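Local structure of PUA domain-containing protein (Thermoplasma acidophilum DSM 1728, 1Q7H) at residues Asn71-Asp76 against Asp105-Lys110. The protein is of unknown function but carries a PUA domain, consistent with RNA binding and possibly a part in translation initiation. Residues are numbered along the deposited sequence; the frame is centred on the assembly and turned at random.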
ATOM      1  N   ASN A  71      -5.013   3.184  -8.733  1.00 15.51           N
ATOM      2  CA  ASN A  71      -3.579   3.296  -8.512  1.00 15.04           C
ATOM      3  C   ASN A  71      -2.871   1.968  -8.403  1.00 15.02           C
ATOM      4  O   ASN A  71      -1.895   1.842  -7.677  1.00 15.89           O
ATOM      5  CB  ASN A  71      -3.311   4.138  -7.265  1.00 12.97           C
ATOM      6  CG  ASN A  71      -3.780   5.574  -7.430  1.00 16.24           C
ATOM      7  OD1 ASN A  71      -4.491   5.895  -8.380  1.00 19.15           O
ATOM      8  ND2 ASN A  71      -3.389   6.440  -6.504  1.00 16.12           N
ATOM      9  N   ILE A  72      -3.358   0.984  -9.144  1.00 15.06           N
ATOM     10  CA  ILE A  72      -2.760  -0.337  -9.128  1.00 13.46           C
ATOM     11  C   ILE A  72      -1.669  -0.469 -10.189  1.00 11.18           C
ATOM     12  O   ILE A  72      -1.799   0.037 -11.301  1.00 15.58           O
ATOM     13  CB  ILE A  72      -3.824  -1.418  -9.372  1.00 14.64           C
ATOM     14  CG1 ILE A  72      -4.819  -1.445  -8.216  1.00 16.17           C
ATOM     15  CG2 ILE A  72      -3.173  -2.775  -9.501  1.00 11.48           C
ATOM     16  CD1 ILE A  72      -6.071  -2.246  -8.542  1.00 10.26           C
ATOM     17  N   VAL A  73      -0.593  -1.155  -9.826  1.00 14.60           N
ATOM     18  CA  VAL A  73       0.531  -1.382 -10.723  1.00 13.95           C
ATOM     19  C   VAL A  73       0.875  -2.857 -10.666  1.00 12.07           C
ATOM     20  O   VAL A  73       1.107  -3.405  -9.590  1.00 14.13           O
ATOM     21  CB  VAL A  73       1.768  -0.573 -10.284  1.00 15.68           C
ATOM     22  CG1 VAL A  73       2.918  -0.826 -11.228  1.00 10.63           C
ATOM     23  CG2 VAL A  73       1.424   0.909 -10.241  1.00 14.50           C
ATOM     24  N   THR A  74       0.889  -3.503 -11.824  1.00 17.29           N
ATOM     25  CA  THR A  74       1.197  -4.922 -11.901  1.00 18.88           C
ATOM     26  C   THR A  74       2.612  -5.134 -12.417  1.00 18.28           C
ATOM     27  O   THR A  74       2.992  -4.584 -13.451  1.00 16.02           O
ATOM     28  CB  THR A  74       0.205  -5.633 -12.819  1.00 16.83           C
ATOM     29  OG1 THR A  74      -1.113  -5.389 -12.333  1.00 12.20           O
ATOM     30  CG2 THR A  74       0.468  -7.151 -12.847  1.00 13.39           C
ATOM     31  N   VAL A  75       3.387  -5.933 -11.690  1.00 15.82           N
ATOM     32  CA  VAL A  75       4.766  -6.206 -12.070  1.00 14.42           C
ATOM     33  C   VAL A  75       4.952  -7.659 -12.494  1.00 19.41           C
ATOM     34  O   VAL A  75       4.124  -8.516 -12.174  1.00 19.89           O
ATOM     35  CB  VAL A  75       5.724  -5.854 -10.912  1.00 13.76           C
ATOM     36  CG1 VAL A  75       5.507  -4.387 -10.500  1.00 14.07           C
ATOM     37  CG2 VAL A  75       5.490  -6.778  -9.730  1.00 10.85           C
ATOM     38  N   ASP A  76       6.034  -7.942 -13.221  1.00 19.83           N
ATOM     39  CA  ASP A  76       6.257  -9.298 -13.688  1.00 17.97           C
ATOM     40  C   ASP A  76       6.949 -10.178 -12.662  1.00 17.59           C
ATOM     41  O   ASP A  76       7.326  -9.728 -11.592  1.00 19.09           O
ATOM     42  CB  ASP A  76       7.027  -9.314 -15.031  1.00 16.16           C
ATOM     43  CG  ASP A  76       8.434  -8.717 -14.935  1.00 17.32           C
ATOM     44  OD1 ASP A  76       9.064  -8.783 -13.867  1.00 19.57           O
ATOM     45  OD2 ASP A  76       8.922  -8.189 -15.957  1.00 25.27           O
ATOM     46  N   ASP A 105       1.596  10.124  -6.542  1.00 17.19           N
ATOM     47  CA  ASP A 105       0.484   9.302  -6.066  1.00 17.94           C
ATOM     48  C   ASP A 105       0.993   8.069  -5.317  1.00 20.05           C
ATOM     49  O   ASP A 105       2.087   7.562  -5.578  1.00 19.91           O
ATOM     50  CB  ASP A 105      -0.367   8.776  -7.232  1.00 19.20           C
ATOM     51  CG  ASP A 105      -1.084   9.867  -7.994  1.00 23.16           C
ATOM     52  OD1 ASP A 105      -1.212  10.984  -7.461  1.00 25.56           O
ATOM     53  OD2 ASP A 105      -1.532   9.594  -9.130  1.00 23.58           O
HETATM   54  N   MSE A 106       0.189   7.580  -4.387  1.00 15.42           N
HETATM   55  CA  MSE A 106       0.535   6.361  -3.674  1.00 16.98           C
HETATM   56  C   MSE A 106       0.076   5.260  -4.638  1.00 18.35           C
HETATM   57  O   MSE A 106      -1.005   5.363  -5.223  1.00 17.37           O
HETATM   58  CB  MSE A 106      -0.255   6.263  -2.368  1.00 11.52           C
HETATM   59  CG  MSE A 106       0.154   5.104  -1.484  1.00 13.18           C
HETATM   60 SE   MSE A 106      -0.820   5.128   0.210  1.00 28.67          SE
HETATM   61  CE  MSE A 106       0.080   6.604   1.067  1.00 30.67           C
ATOM     62  N   ILE A 107       0.895   4.229  -4.829  1.00 17.34           N
ATOM     63  CA  ILE A 107       0.513   3.136  -5.712  1.00 12.84           C
ATOM     64  C   ILE A 107       0.521   1.816  -4.964  1.00 14.44           C
ATOM     65  O   ILE A 107       1.221   1.647  -3.963  1.00 15.22           O
ATOM     66  CB  ILE A 107       1.441   3.024  -6.946  1.00 14.58           C
ATOM     67  CG1 ILE A 107       2.876   2.721  -6.509  1.00 11.79           C
ATOM     68  CG2 ILE A 107       1.365   4.307  -7.754  1.00  6.69           C
ATOM     69  CD1 ILE A 107       3.768   2.246  -7.626  1.00 15.85           C
ATOM     70  N   PHE A 108      -0.261   0.875  -5.472  1.00 12.21           N
ATOM     71  CA  PHE A 108      -0.400  -0.429  -4.858  1.00 14.54           C
ATOM     72  C   PHE A 108       0.076  -1.457  -5.862  1.00 14.29           C
ATOM     73  O   PHE A 108      -0.535  -1.652  -6.907  1.00 15.28           O
ATOM     74  CB  PHE A 108      -1.865  -0.601  -4.469  1.00  9.97           C
ATOM     75  CG  PHE A 108      -2.392   0.574  -3.701  1.00 15.74           C
ATOM     76  CD1 PHE A 108      -1.833   0.911  -2.475  1.00 11.19           C
ATOM     77  CD2 PHE A 108      -3.369   1.401  -4.241  1.00 10.69           C
ATOM     78  CE1 PHE A 108      -2.233   2.066  -1.793  1.00 15.40           C
ATOM     79  CE2 PHE A 108      -3.778   2.556  -3.575  1.00 15.41           C
ATOM     80  CZ  PHE A 108      -3.210   2.892  -2.346  1.00 18.85           C
ATOM     81  N   VAL A 109       1.189  -2.094  -5.520  1.00 14.12           N
ATOM     82  CA  VAL A 109       1.855  -3.060  -6.369  1.00 13.35           C
ATOM     83  C   VAL A 109       1.361  -4.481  -6.215  1.00 16.87           C
ATOM     84  O   VAL A 109       1.316  -5.011  -5.112  1.00 18.71           O
ATOM     85  CB  VAL A 109       3.375  -3.056  -6.086  1.00 14.89           C
ATOM     86  CG1 VAL A 109       4.094  -3.955  -7.084  1.00 11.37           C
ATOM     87  CG2 VAL A 109       3.903  -1.626  -6.132  1.00 10.89           C
ATOM     88  N   LYS A 110       1.014  -5.107  -7.332  1.00 15.50           N
ATOM     89  CA  LYS A 110       0.543  -6.479  -7.286  1.00 18.07           C
ATOM     90  C   LYS A 110       1.314  -7.395  -8.222  1.00 16.02           C
ATOM     91  O   LYS A 110       1.879  -6.966  -9.229  1.00 12.04           O
ATOM     92  CB  LYS A 110      -0.942  -6.555  -7.640  1.00 17.30           C
ATOM     93  CG  LYS A 110      -1.273  -5.971  -8.988  1.00 18.35           C
ATOM     94  CD  LYS A 110      -2.718  -6.254  -9.381  1.00 30.45           C
ATOM     95  CE  LYS A 110      -2.873  -7.639  -9.964  1.00 30.47           C
ATOM     96  NZ  LYS A 110      -4.233  -7.868 -10.522  1.00 31.88           N
TER
HETATM   97  O   HOH W   1      -3.330  -7.005 -13.333  1.00 26.37           O
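Strands 72-75 and 106-110 pair in parallel, with I72 beside F108, V73 beside V109 and T74 beside K110. Four backbone hydrogen bonds hold the ladder: F108 N to N71 O, V73 N to F108 O at 3.0 Å, K110 N to V73 O and V75 N to K110 O. All four acceptor carbonyls also receive a CA-H contact, N71 O from I107, F108 O from I72, V73 O from V109 and K110 O from T74.

Where the ladder begins, a side chain takes over the role of the main chain. N71 has a left-handed backbone conformation, and its side chain reaches toward strand 106-110, where ND2 donates to M106 O at 2.9 Å. The N-H...O angle is a bent 145°, and the acceptor lies 21° out of the amide plane. CB of N71 meets F108 CE2 at 4.0 Å.

Apolar contacts fill the face bearing V73 and V109. V73 CG2 touches I107 CD1 at 3.8 Å, and farther along V75 CG1 meets V109 CG1 at 3.7 Å, the two side chains crossing at about a right angle.

On the face of I72 and T74, the aliphatic part of K110 leans over the neighbouring strand. Its CG stands between backbone N and carbonyl carbon (chi1 57°), and a bend at chi3 follows; CD lies 3.5 Å from I72 CG2, while CG packs against T74 OG1. One water joins the polar ends, accepting from K110 NZ and hydrogen-bonding T74 OG1 at 2.9 Å.

Within the mixed sheet of the PUA domain this is the parallel pairing, flanked by antiparallel neighbours: strand 94-97 borders 72-75, and strand 116-122 borders 106-111. F108 packs edge-to-face with Y22 and touches P58 of strand 56-58, linking the sheet to the N-terminal region.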